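Local coordinates for CbsA (Xanthomonas oryzae pv. oryzae, PDB 5XYH), which hydrolyses cellulose as an exo-acting 1,4-beta-cellobiosidase, probably freeing cellobiose from chain ends, as a cell-wall-degrading enzyme of the bacterium that causes bacterial blight of rice, at residues Y14-Y19 with T47-D52; S25-V30 with K38-K43; A222-A227 with A285-K290. One frame throughout, in Å; residues are numbered along the deposited sequence.

Contact 1 (Y14-Y19 with T47-D52); sequences YVNPDY and TYVWLD
Thr47 lays its methyl group over one face of the Tyr19 ring, a CH-pi contact in which CG2 stands 3.9 Å from the ring centroid and 16° off the normal. The Tyr14 ring is met at its edge instead, where CE2 lies 4.1 Å from Val49 CG2; over one of its faces sits Asn16 N. In the barrel-like fold of glycoside hydrolase family 6, the contact joins the residues leading into helix 17-27, and its first turn, to strand 49-51 of the curled sheet and the residues just before it. The phenol groups bond further off, Tyr14 OH to His72 and Tyr19 OH to Gly363.

Polar links between the segments run through water. With chi1 at 53°, Thr47 presents OG1 to two waters while CG2 covers the tyrosine. One water accepts from Asn16 N at 3.0 Å. The other accepts from Asn16 ND2 and donates to Tyr48 O, 2.8 Å away. Asn16 is also the N-cap of the helix, its OD1 accepting from Asp18 N at 2.9 Å with the donor 64° out of the carbonyl plane. Bonds at both ends of the amide thus fix its rotation, and ND2 comes to rest 3.8 Å from Val49 CG2.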
ATOM      1  N   TYR A  14      -3.543 -15.761  -5.135  1.00 17.12           N
ATOM      2  CA  TYR A  14      -3.388 -15.714  -6.585  1.00 16.34           C
ATOM      3  C   TYR A  14      -2.025 -15.134  -6.956  1.00 16.49           C
ATOM      4  O   TYR A  14      -1.657 -14.047  -6.499  1.00 17.22           O
ATOM      5  CB  TYR A  14      -4.535 -14.890  -7.180  1.00 16.57           C
ATOM      6  CG  TYR A  14      -4.319 -14.407  -8.598  1.00 16.91           C
ATOM      7  CD1 TYR A  14      -4.140 -15.315  -9.638  1.00 16.19           C
ATOM      8  CD2 TYR A  14      -4.296 -13.045  -8.899  1.00 15.46           C
ATOM      9  CE1 TYR A  14      -3.939 -14.881 -10.940  1.00 16.54           C
ATOM     10  CE2 TYR A  14      -4.099 -12.606 -10.201  1.00 15.78           C
ATOM     11  CZ  TYR A  14      -3.923 -13.532 -11.216  1.00 15.80           C
ATOM     12  OH  TYR A  14      -3.723 -13.122 -12.522  1.00 14.99           O
ATOM     13  N   VAL A  15      -1.266 -15.870  -7.762  1.00 16.12           N
ATOM     14  CA  VAL A  15       0.062 -15.458  -8.219  1.00 16.55           C
ATOM     15  C   VAL A  15      -0.087 -14.865  -9.623  1.00 15.55           C
ATOM     16  O   VAL A  15      -0.437 -15.570 -10.575  1.00 16.42           O
ATOM     17  CB  VAL A  15       1.057 -16.628  -8.203  1.00 16.71           C
ATOM     18  CG1 VAL A  15       2.400 -16.202  -8.795  1.00 16.23           C
ATOM     19  CG2 VAL A  15       1.244 -17.199  -6.766  1.00 16.08           C
ATOM     20  N   ASN A  16       0.166 -13.570  -9.745  1.00 15.38           N
ATOM     21  CA  ASN A  16      -0.113 -12.826 -10.973  1.00 15.50           C
ATOM     22  C   ASN A  16       0.927 -13.145 -12.040  1.00 14.99           C
ATOM     23  O   ASN A  16       2.111 -12.844 -11.845  1.00 14.64           O
ATOM     24  CB  ASN A  16      -0.135 -11.326 -10.674  1.00 14.33           C
ATOM     25  CG  ASN A  16      -0.397 -10.462 -11.922  1.00 15.62           C
ATOM     26  OD1 ASN A  16      -0.676 -10.961 -13.018  1.00 15.77           O
ATOM     27  ND2 ASN A  16      -0.311  -9.142 -11.742  1.00 15.07           N
ATOM     28  N   PRO A  17       0.538 -13.738 -13.173  1.00 15.72           N
ATOM     29  CA  PRO A  17       1.535 -14.070 -14.205  1.00 16.06           C
ATOM     30  C   PRO A  17       2.188 -12.850 -14.822  1.00 15.86           C
ATOM     31  O   PRO A  17       3.275 -12.973 -15.402  1.00 16.01           O
ATOM     32  CB  PRO A  17       0.730 -14.865 -15.245  1.00 17.43           C
ATOM     33  CG  PRO A  17      -0.690 -14.548 -14.976  1.00 17.45           C
ATOM     34  CD  PRO A  17      -0.805 -14.243 -13.511  1.00 16.22           C
ATOM     35  N   ASP A  18       1.577 -11.669 -14.705  1.00 15.22           N
ATOM     36  CA  ASP A  18       2.251 -10.476 -15.207  1.00 15.15           C
ATOM     37  C   ASP A  18       3.436 -10.105 -14.323  1.00 14.95           C
ATOM     38  O   ASP A  18       4.473  -9.655 -14.822  1.00 14.84           O
ATOM     39  CB  ASP A  18       1.273  -9.318 -15.305  1.00 15.49           C
ATOM     40  CG  ASP A  18       0.192  -9.564 -16.326  1.00 16.84           C
ATOM     41  OD1 ASP A  18       0.478 -10.244 -17.341  1.00 17.98           O
ATOM     42  OD2 ASP A  18      -0.937  -9.074 -16.107  1.00 16.73           O
ATOM     43  N   TYR A  19       3.287 -10.253 -13.003  1.00 14.46           N
ATOM     44  CA  TYR A  19       4.427 -10.051 -12.114  1.00 14.01           C
ATOM     45  C   TYR A  19       5.496 -11.110 -12.369  1.00 13.78           C
ATOM     46  O   TYR A  19       6.688 -10.792 -12.430  1.00 13.48           O
ATOM     47  CB  TYR A  19       3.957 -10.066 -10.655  1.00 13.62           C
ATOM     48  CG  TYR A  19       5.024  -9.738  -9.639  1.00 13.12           C
ATOM     49  CD1 TYR A  19       5.484  -8.435  -9.479  1.00 13.37           C
ATOM     50  CD2 TYR A  19       5.567 -10.728  -8.829  1.00 13.87           C
ATOM     51  CE1 TYR A  19       6.471  -8.129  -8.552  1.00 12.94           C
ATOM     52  CE2 TYR A  19       6.552 -10.431  -7.895  1.00 13.08           C
ATOM     53  CZ  TYR A  19       6.999  -9.127  -7.766  1.00 13.22           C
ATOM     54  OH  TYR A  19       7.976  -8.828  -6.832  1.00 12.80           O
ATOM     55  N   THR A  47       0.860 -11.356  -5.334  1.00 14.32           N
ATOM     56  CA  THR A  47       0.985  -9.901  -5.364  1.00 13.77           C
ATOM     57  C   THR A  47      -0.346  -9.294  -5.790  1.00 13.62           C
ATOM     58  O   THR A  47      -1.103  -9.898  -6.547  1.00 13.42           O
ATOM     59  CB  THR A  47       2.104  -9.421  -6.328  1.00 14.30           C
ATOM     60  OG1 THR A  47       1.904 -10.005  -7.621  1.00 14.21           O
ATOM     61  CG2 THR A  47       3.489  -9.809  -5.806  1.00 13.98           C
ATOM     62  N   TYR A  48      -0.637  -8.095  -5.285  1.00 13.35           N
ATOM     63  CA  TYR A  48      -1.925  -7.472  -5.555  1.00 12.74           C
ATOM     64  C   TYR A  48      -1.944  -6.843  -6.948  1.00 13.53           C
ATOM     65  O   TYR A  48      -0.920  -6.377  -7.459  1.00 13.12           O
ATOM     66  CB  TYR A  48      -2.249  -6.438  -4.467  1.00 13.24           C
ATOM     67  CG  TYR A  48      -2.991  -7.075  -3.315  1.00 13.45           C
ATOM     68  CD1 TYR A  48      -2.449  -8.173  -2.659  1.00 14.30           C
ATOM     69  CD2 TYR A  48      -4.252  -6.616  -2.906  1.00 13.46           C
ATOM     70  CE1 TYR A  48      -3.113  -8.799  -1.628  1.00 13.84           C
ATOM     71  CE2 TYR A  48      -4.927  -7.243  -1.860  1.00 13.68           C
ATOM     72  CZ  TYR A  48      -4.345  -8.334  -1.237  1.00 14.16           C
ATOM     73  OH  TYR A  48      -4.967  -9.003  -0.212  1.00 15.41           O
ATOM     74  N   VAL A  49      -3.122  -6.867  -7.577  1.00 13.24           N
ATOM     75  CA  VAL A  49      -3.324  -6.322  -8.921  1.00 13.02           C
ATOM     76  C   VAL A  49      -3.909  -4.919  -8.807  1.00 12.83           C
ATOM     77  O   VAL A  49      -5.031  -4.751  -8.324  1.00 12.81           O
ATOM     78  CB  VAL A  49      -4.261  -7.215  -9.747  1.00 13.14           C
ATOM     79  CG1 VAL A  49      -4.611  -6.524 -11.057  1.00 13.73           C
ATOM     80  CG2 VAL A  49      -3.640  -8.585  -9.983  1.00 13.63           C
ATOM     81  N   TRP A  50      -3.180  -3.912  -9.291  1.00 12.27           N
ATOM     82  CA  TRP A  50      -3.624  -2.523  -9.193  1.00 13.25           C
ATOM     83  C   TRP A  50      -4.550  -2.207 -10.358  1.00 13.73           C
ATOM     84  O   TRP A  50      -4.132  -2.262 -11.519  1.00 13.52           O
ATOM     85  CB  TRP A  50      -2.434  -1.558  -9.187  1.00 13.24           C
ATOM     86  CG  TRP A  50      -1.706  -1.616  -7.900  1.00 13.59           C
ATOM     87  CD1 TRP A  50      -0.999  -2.678  -7.419  1.00 13.42           C
ATOM     88  CD2 TRP A  50      -1.619  -0.586  -6.907  1.00 13.62           C
ATOM     89  NE1 TRP A  50      -0.477  -2.376  -6.190  1.00 14.05           N
ATOM     90  CE2 TRP A  50      -0.845  -1.100  -5.847  1.00 13.62           C
ATOM     91  CE3 TRP A  50      -2.119   0.716  -6.809  1.00 14.40           C
ATOM     92  CZ2 TRP A  50      -0.563  -0.363  -4.701  1.00 14.01           C
ATOM     93  CZ3 TRP A  50      -1.828   1.455  -5.670  1.00 14.40           C
ATOM     94  CH2 TRP A  50      -1.058   0.913  -4.634  1.00 13.38           C
ATOM     95  N   LEU A  51      -5.809  -1.898 -10.051  1.00 13.08           N
ATOM     96  CA  LEU A  51      -6.736  -1.371 -11.055  1.00 13.07           C
ATOM     97  C   LEU A  51      -6.654   0.155 -11.022  1.00 13.50           C
ATOM     98  O   LEU A  51      -7.523   0.848 -10.491  1.00 13.01           O
ATOM     99  CB  LEU A  51      -8.151  -1.867 -10.791  1.00 12.99           C
ATOM    100  CG  LEU A  51      -8.317  -3.386 -10.808  1.00 13.90           C
ATOM    101  CD1 LEU A  51      -9.731  -3.777 -10.390  1.00 12.62           C
ATOM    102  CD2 LEU A  51      -7.973  -3.963 -12.177  1.00 13.86           C
ATOM    103  N   ASP A  52      -5.555   0.674 -11.577  1.00 13.21           N
ATOM    104  CA  ASP A  52      -5.230   2.086 -11.443  1.00 13.74           C
ATOM    105  C   ASP A  52      -5.843   2.954 -12.534  1.00 14.75           C
ATOM    106  O   ASP A  52      -5.519   4.143 -12.607  1.00 14.34           O
ATOM    107  CB  ASP A  52      -3.706   2.284 -11.399  1.00 14.07           C
ATOM    108  CG  ASP A  52      -2.998   1.786 -12.646  1.00 15.17           C
ATOM    109  OD1 ASP A  52      -3.403   0.746 -13.212  1.00 14.39           O
ATOM    110  OD2 ASP A  52      -2.014   2.440 -13.050  1.00 14.10           O
TER
HETATM  111  O   HOH W   1       2.373 -12.652  -7.858  1.00 12.67           O
HETATM  112  O   HOH W   2       0.539  -8.024  -9.169  1.00 15.25           O

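Contact 2 (S25-V30 with K38-K43); sequences SSIVKV and KMQVVK
Ser26 meets Met39 through its CB, which lies 4.1 Å from the thioether SD. This is the first of three successive touches on one methionine, and it shows how one long, extended apolar side chain can link several residues across a helical hairpin, here helices 17-27 and 33-42 joined by a short turn. The serine hydroxyl takes no part across the contact: OG is hydrogen-bonded to His411 and Trp409.

Ile27 comes next and gives most of this segment's share of the contact. Its CA is 6.6 Å from the CA of Met39, the nearest such pair, and the two side chains slide past each other in opposite directions. Packing is tightest where Ile27 CG1 reaches to 3.6 Å from Met39 CB. CG1 lies beside the backbone N (chi1 -71°) and the chain is extended beyond it (chi2 169°), which carries the CD1 methyl to the last turn of helix 33-42, where it touches Gln40 CG and, just past the helix, lies 4.1 Å from Lys43 CE, the two side chains crossing at about a right angle. Lys43 thus gives its aliphatic part to the isoleucine while its NZ forms a salt bridge with Asp24.

Val30 closes the row. Its CG1 meets the Met39 methyl CE tip to tip at 4.0 Å; the extended methionine chain spans from Ile27 to this valine. Lys36, whose NZ bonds to Ile27 O and Val30 O, ties down the same turn.

The hairpin does not stand alone. Helix 411-419 lies against it, with Phe414 touching both Ser26 and Met39 and Val415 touching Met39, while Val23, one turn before Ile27 on helix 17-27, packs on Met39 and Lys43, and strand 49-51 follows helix 33-42 in the chain.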
ATOM      1  N   SER A  25      11.937 -11.233 -16.640  1.00 14.95           N
ATOM      2  CA  SER A  25      12.749 -10.294 -17.414  1.00 15.81           C
ATOM      3  C   SER A  25      14.025  -9.903 -16.675  1.00 16.99           C
ATOM      4  O   SER A  25      15.024  -9.548 -17.312  1.00 16.94           O
ATOM      5  CB  SER A  25      11.916  -9.047 -17.763  1.00 15.64           C
ATOM      6  OG  SER A  25      11.911  -8.087 -16.710  1.00 16.01           O
ATOM      7  N   SER A  26      14.016  -9.967 -15.339  1.00 15.84           N
ATOM      8  CA  SER A  26      15.198  -9.707 -14.522  1.00 15.39           C
ATOM      9  C   SER A  26      16.065 -10.946 -14.337  1.00 16.54           C
ATOM     10  O   SER A  26      17.296 -10.841 -14.280  1.00 17.03           O
ATOM     11  CB  SER A  26      14.787  -9.186 -13.140  1.00 15.10           C
ATOM     12  OG  SER A  26      14.461  -7.811 -13.185  1.00 14.98           O
ATOM     13  N   ILE A  27      15.443 -12.117 -14.201  1.00 15.63           N
ATOM     14  CA  ILE A  27      16.204 -13.352 -14.039  1.00 15.87           C
ATOM     15  C   ILE A  27      17.160 -13.547 -15.213  1.00 17.37           C
ATOM     16  O   ILE A  27      18.336 -13.888 -15.029  1.00 17.14           O
ATOM     17  CB  ILE A  27      15.240 -14.543 -13.878  1.00 16.10           C
ATOM     18  CG1 ILE A  27      14.546 -14.488 -12.521  1.00 14.86           C
ATOM     19  CG2 ILE A  27      15.974 -15.854 -14.068  1.00 16.68           C
ATOM     20  CD1 ILE A  27      13.411 -15.471 -12.398  1.00 15.42           C
ATOM     21  N   VAL A  28      16.685 -13.319 -16.435  1.00 17.07           N
ATOM     22  CA  VAL A  28      17.552 -13.582 -17.579  1.00 18.32           C
ATOM     23  C   VAL A  28      18.679 -12.564 -17.701  1.00 18.05           C
ATOM     24  O   VAL A  28      19.657 -12.838 -18.397  1.00 19.11           O
ATOM     25  CB  VAL A  28      16.736 -13.654 -18.879  1.00 18.62           C
ATOM     26  CG1 VAL A  28      15.679 -14.749 -18.762  1.00 18.56           C
ATOM     27  CG2 VAL A  28      16.114 -12.314 -19.191  1.00 18.61           C
ATOM     28  N   LYS A  29      18.579 -11.400 -17.045  1.00 17.39           N
ATOM     29  CA  LYS A  29      19.650 -10.402 -17.102  1.00 17.93           C
ATOM     30  C   LYS A  29      20.786 -10.675 -16.121  1.00 19.67           C
ATOM     31  O   LYS A  29      21.899 -10.183 -16.339  1.00 21.04           O
ATOM     32  CB  LYS A  29      19.112  -8.992 -16.821  1.00 18.61           C
ATOM     33  CG  LYS A  29      18.225  -8.418 -17.917  1.00 19.36           C
ATOM     34  CD  LYS A  29      17.566  -7.110 -17.486  1.00 19.01           C
ATOM     35  CE  LYS A  29      16.699  -6.545 -18.605  1.00 20.66           C
ATOM     36  NZ  LYS A  29      15.898  -5.368 -18.181  1.00 21.12           N
ATOM     37  N   VAL A  30      20.538 -11.422 -15.037  1.00 18.10           N
ATOM     38  CA  VAL A  30      21.537 -11.640 -13.995  1.00 19.56           C
ATOM     39  C   VAL A  30      22.188 -13.000 -14.214  1.00 19.11           C
ATOM     40  O   VAL A  30      21.512 -13.972 -14.572  1.00 19.09           O
ATOM     41  CB  VAL A  30      20.908 -11.548 -12.587  1.00 18.92           C
ATOM     42  CG1 VAL A  30      20.165 -10.219 -12.398  1.00 18.84           C
ATOM     43  CG2 VAL A  30      19.990 -12.690 -12.338  1.00 16.94           C
ATOM     44  N   LYS A  38      16.754 -16.750  -5.871  1.00 15.59           N
ATOM     45  CA  LYS A  38      15.995 -15.887  -4.980  1.00 15.81           C
ATOM     46  C   LYS A  38      14.874 -15.180  -5.730  1.00 16.17           C
ATOM     47  O   LYS A  38      13.789 -14.975  -5.176  1.00 15.53           O
ATOM     48  CB  LYS A  38      16.932 -14.884  -4.304  1.00 15.37           C
ATOM     49  CG  LYS A  38      17.861 -15.524  -3.277  1.00 17.35           C
ATOM     50  CD  LYS A  38      18.920 -14.538  -2.768  1.00 19.70           C
ATOM     51  CE  LYS A  38      19.999 -15.276  -1.977  1.00 20.81           C
ATOM     52  NZ  LYS A  38      21.159 -14.413  -1.626  1.00 24.13           N
ATOM     53  N   MET A  39      15.104 -14.843  -7.001  1.00 14.80           N
ATOM     54  CA  MET A  39      14.065 -14.212  -7.805  1.00 15.20           C
ATOM     55  C   MET A  39      12.964 -15.201  -8.173  1.00 15.34           C
ATOM     56  O   MET A  39      11.792 -14.823  -8.242  1.00 15.05           O
ATOM     57  CB  MET A  39      14.687 -13.591  -9.061  1.00 14.67           C
ATOM     58  CG  MET A  39      15.563 -12.390  -8.772  1.00 14.91           C
ATOM     59  SD  MET A  39      16.282 -11.821 -10.316  1.00 14.24           S
ATOM     60  CE  MET A  39      17.139 -10.316  -9.835  1.00 15.51           C
ATOM     61  N   GLN A  40      13.319 -16.473  -8.411  1.00 16.06           N
ATOM     62  CA  GLN A  40      12.304 -17.508  -8.621  1.00 16.64           C
ATOM     63  C   GLN A  40      11.378 -17.617  -7.417  1.00 15.76           C
ATOM     64  O   GLN A  40      10.161 -17.747  -7.569  1.00 15.61           O
ATOM     65  CB  GLN A  40      12.957 -18.865  -8.894  1.00 17.90           C
ATOM     66  CG  GLN A  40      13.722 -18.962 -10.208  1.00 20.53           C
ATOM     67  CD  GLN A  40      14.658 -20.190 -10.281  1.00 26.96           C
ATOM     68  OE1 GLN A  40      15.447 -20.462  -9.363  1.00 29.57           O
ATOM     69  NE2 GLN A  40      14.565 -20.932 -11.385  1.00 29.32           N
ATOM     70  N   VAL A  41      11.943 -17.565  -6.212  1.00 15.68           N
ATOM     71  CA  VAL A  41      11.139 -17.627  -4.997  1.00 15.94           C
ATOM     72  C   VAL A  41      10.245 -16.398  -4.885  1.00 15.13           C
ATOM     73  O   VAL A  41       9.058 -16.501  -4.546  1.00 15.62           O
ATOM     74  CB  VAL A  41      12.053 -17.767  -3.768  1.00 16.77           C
ATOM     75  CG1 VAL A  41      11.227 -17.683  -2.484  1.00 16.58           C
ATOM     76  CG2 VAL A  41      12.842 -19.072  -3.829  1.00 17.60           C
ATOM     77  N   VAL A  42      10.800 -15.222  -5.165  1.00 14.42           N
ATOM     78  CA  VAL A  42      10.026 -13.988  -5.058  1.00 15.08           C
ATOM     79  C   VAL A  42       8.801 -14.039  -5.966  1.00 15.02           C
ATOM     80  O   VAL A  42       7.692 -13.678  -5.549  1.00 15.18           O
ATOM     81  CB  VAL A  42      10.927 -12.776  -5.359  1.00 14.39           C
ATOM     82  CG1 VAL A  42      10.101 -11.533  -5.648  1.00 14.76           C
ATOM     83  CG2 VAL A  42      11.869 -12.535  -4.185  1.00 15.32           C
ATOM     84  N   LYS A  43       8.960 -14.529  -7.201  1.00 14.60           N
ATOM     85  CA  LYS A  43       7.794 -14.599  -8.075  1.00 14.98           C
ATOM     86  C   LYS A  43       6.845 -15.741  -7.727  1.00 14.89           C
ATOM     87  O   LYS A  43       5.825 -15.891  -8.406  1.00 14.85           O
ATOM     88  CB  LYS A  43       8.212 -14.698  -9.550  1.00 15.59           C
ATOM     89  CG  LYS A  43       8.926 -15.959  -9.937  1.00 15.47           C
ATOM     90  CD  LYS A  43       9.004 -16.099 -11.445  1.00 16.45           C
ATOM     91  CE  LYS A  43       9.811 -17.331 -11.843  1.00 17.86           C
ATOM     92  NZ  LYS A  43       9.596 -17.698 -13.272  1.00 17.16           N
TER

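Contact 3 (A222-A227 with A285-K290); sequences AGLASA and AGWPSK
Leu224 is the bump of this contact, and the hollow that receives it is shaped by Trp287 with the backbone and ring on either side of it in sequence. Both loops lead from a helix into a strand of the family 6 barrel-like fold, entering the neighbouring parallel strands 229-232 and 292-296. Leu224 opens a 3-10 turn, whereas Gly286 ends helix 271-284 in a Schellman motif, its positive phi turning the chain toward the tryptophan.

The two leucine methyls divide the work. CD2 sits over the indole face, 4.0 Å from the centroid of the six-membered ring and 15° off its normal, a CH-pi contact. CD1 lies over the same face nearer the backbone, above the CG-CD2 bond with Trp287 CD2 at 3.9 Å, and also reaches Trp287 CA, the Gly286 carbonyl, with O at 4.0 Å, and Pro288, whose CD is 4.2 Å away. The branched end is thus seated across the tryptophan and its two neighbours. Thr214 holds the indole NE1 by a hydrogen bond, while Phe282 meets the rings edge-to-face. A smaller bump completes the fit near the indole plane, where Ala227 CB lies 4.3 Å from Trp287 CZ3.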
ATOM      1  N   ALA A 222     -24.747  -1.136   4.515  1.00 14.35           N
ATOM      2  CA  ALA A 222     -24.545  -2.105   5.586  1.00 13.90           C
ATOM      3  C   ALA A 222     -23.838  -1.518   6.804  1.00 13.76           C
ATOM      4  O   ALA A 222     -23.557  -2.258   7.751  1.00 14.17           O
ATOM      5  CB  ALA A 222     -23.755  -3.308   5.059  1.00 13.26           C
ATOM      6  N   GLY A 223     -23.551  -0.216   6.819  1.00 14.82           N
ATOM      7  CA  GLY A 223     -22.836   0.336   7.957  1.00 14.24           C
ATOM      8  C   GLY A 223     -21.418  -0.216   8.042  1.00 13.86           C
ATOM      9  O   GLY A 223     -20.787  -0.544   7.029  1.00 13.98           O
ATOM     10  N   LEU A 224     -20.918  -0.335   9.277  1.00 13.20           N
ATOM     11  CA  LEU A 224     -19.550  -0.788   9.499  1.00 12.74           C
ATOM     12  C   LEU A 224     -19.267  -2.165   8.906  1.00 13.33           C
ATOM     13  O   LEU A 224     -18.098  -2.527   8.759  1.00 13.28           O
ATOM     14  CB  LEU A 224     -19.242  -0.809  10.999  1.00 13.74           C
ATOM     15  CG  LEU A 224     -19.421   0.530  11.729  1.00 14.11           C
ATOM     16  CD1 LEU A 224     -18.807   0.441  13.128  1.00 14.01           C
ATOM     17  CD2 LEU A 224     -18.832   1.686  10.925  1.00 13.57           C
ATOM     18  N   ALA A 225     -20.296  -2.949   8.573  1.00 12.94           N
ATOM     19  CA  ALA A 225     -20.038  -4.260   7.990  1.00 13.37           C
ATOM     20  C   ALA A 225     -19.501  -4.173   6.568  1.00 13.50           C
ATOM     21  O   ALA A 225     -19.076  -5.201   6.030  1.00 13.71           O
ATOM     22  CB  ALA A 225     -21.313  -5.121   8.001  1.00 13.73           C
ATOM     23  N   SER A 226     -19.519  -2.985   5.946  1.00 12.88           N
ATOM     24  CA  SER A 226     -19.051  -2.845   4.574  1.00 13.00           C
ATOM     25  C   SER A 226     -17.535  -2.949   4.468  1.00 13.88           C
ATOM     26  O   SER A 226     -17.017  -3.130   3.363  1.00 12.71           O
ATOM     27  CB  SER A 226     -19.507  -1.502   3.987  1.00 13.21           C
ATOM     28  OG  SER A 226     -20.923  -1.364   4.015  1.00 13.27           O
ATOM     29  N   ALA A 227     -16.823  -2.792   5.585  1.00 12.88           N
ATOM     30  CA  ALA A 227     -15.367  -2.850   5.626  1.00 13.46           C
ATOM     31  C   ALA A 227     -14.967  -3.986   6.549  1.00 13.45           C
ATOM     32  O   ALA A 227     -15.337  -3.997   7.728  1.00 14.22           O
ATOM     33  CB  ALA A 227     -14.757  -1.528   6.106  1.00 12.36           C
ATOM     34  N   ALA A 285     -14.099   3.755  19.124  1.00 15.42           N
ATOM     35  CA  ALA A 285     -15.164   4.438  18.409  1.00 15.98           C
ATOM     36  C   ALA A 285     -16.374   3.546  18.155  1.00 16.24           C
ATOM     37  O   ALA A 285     -17.322   3.998  17.504  1.00 17.60           O
ATOM     38  CB  ALA A 285     -14.641   4.982  17.075  1.00 14.66           C
ATOM     39  N   GLY A 286     -16.366   2.306  18.632  1.00 14.67           N
ATOM     40  CA  GLY A 286     -17.516   1.432  18.498  1.00 15.01           C
ATOM     41  C   GLY A 286     -17.465   0.435  17.357  1.00 14.63           C
ATOM     42  O   GLY A 286     -18.493  -0.174  17.052  1.00 14.09           O
ATOM     43  N   TRP A 287     -16.308   0.253  16.720  1.00 14.52           N
ATOM     44  CA  TRP A 287     -16.155  -0.779  15.701  1.00 13.94           C
ATOM     45  C   TRP A 287     -16.122  -2.159  16.356  1.00 14.27           C
ATOM     46  O   TRP A 287     -15.702  -2.290  17.506  1.00 14.19           O
ATOM     47  CB  TRP A 287     -14.860  -0.567  14.903  1.00 15.01           C
ATOM     48  CG  TRP A 287     -14.897   0.589  13.922  1.00 13.71           C
ATOM     49  CD1 TRP A 287     -14.910   1.922  14.223  1.00 14.96           C
ATOM     50  CD2 TRP A 287     -14.934   0.501  12.497  1.00 14.20           C
ATOM     51  NE1 TRP A 287     -14.966   2.671  13.073  1.00 13.49           N
ATOM     52  CE2 TRP A 287     -14.961   1.824  11.996  1.00 14.64           C
ATOM     53  CE3 TRP A 287     -14.936  -0.565  11.592  1.00 14.10           C
ATOM     54  CZ2 TRP A 287     -14.989   2.108  10.629  1.00 14.14           C
ATOM     55  CZ3 TRP A 287     -14.965  -0.278  10.229  1.00 14.76           C
ATOM     56  CH2 TRP A 287     -14.996   1.048   9.766  1.00 14.14           C
ATOM     57  N   PRO A 288     -16.540  -3.208  15.638  1.00 14.90           N
ATOM     58  CA  PRO A 288     -16.499  -4.554  16.222  1.00 15.81           C
ATOM     59  C   PRO A 288     -15.074  -4.999  16.494  1.00 16.51           C
ATOM     60  O   PRO A 288     -14.134  -4.661  15.762  1.00 15.84           O
ATOM     61  CB  PRO A 288     -17.157  -5.434  15.151  1.00 15.67           C
ATOM     62  CG  PRO A 288     -17.019  -4.671  13.897  1.00 15.51           C
ATOM     63  CD  PRO A 288     -17.121  -3.222  14.288  1.00 14.51           C
ATOM     64  N   SER A 289     -14.923  -5.767  17.571  1.00 16.15           N
ATOM     65  CA  SER A 289     -13.600  -6.188  18.005  1.00 17.07           C
ATOM     66  C   SER A 289     -12.913  -7.075  16.977  1.00 16.59           C
ATOM     67  O   SER A 289     -11.683  -7.198  17.002  1.00 15.86           O
ATOM     68  CB  SER A 289     -13.715  -6.918  19.339  1.00 17.41           C
ATOM     69  OG  SER A 289     -14.663  -7.955  19.227  1.00 19.28           O
ATOM     70  N   LYS A 290     -13.677  -7.687  16.078  1.00 15.33           N
ATOM     71  CA  LYS A 290     -13.117  -8.609  15.105  1.00 17.02           C
ATOM     72  C   LYS A 290     -12.490  -7.916  13.897  1.00 16.78           C
ATOM     73  O   LYS A 290     -11.979  -8.615  13.011  1.00 16.24           O
ATOM     74  CB  LYS A 290     -14.197  -9.581  14.625  1.00 17.99           C
ATOM     75  CG  LYS A 290     -15.153  -9.000  13.599  1.00 18.74           C
ATOM     76  CD  LYS A 290     -16.202 -10.027  13.170  1.00 22.15           C
ATOM     77  CE  LYS A 290     -17.157  -9.441  12.123  1.00 22.83           C
ATOM     78  NZ  LYS A 290     -17.850  -8.192  12.568  1.00 21.23           N
TER

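How the contacts relate
From the N terminus, contact 1 opens first: residues 14-19 enter helix 17-27 and are rejoined by 47-52 at strand 49-51. Contact 2 falls wholly within that excursion, pairing the end of the same helix with helix 33-42, so a smaller loop sits inside a larger one. Their centres are about 17 Å apart, yet they touch, Val15 CG1 lying 3.5 Å from Lys43 O. Contact 3 comes later, in series, and closes a separate loop between the entries to strands 229-232 and 292-296. Its centre is about 41 Å from that of contact 2, across the chain's centre. Contact 2 holds the helical hairpin together and contact 1 ties its start to the sheet; contact 3 joins two helix-to-strand loops.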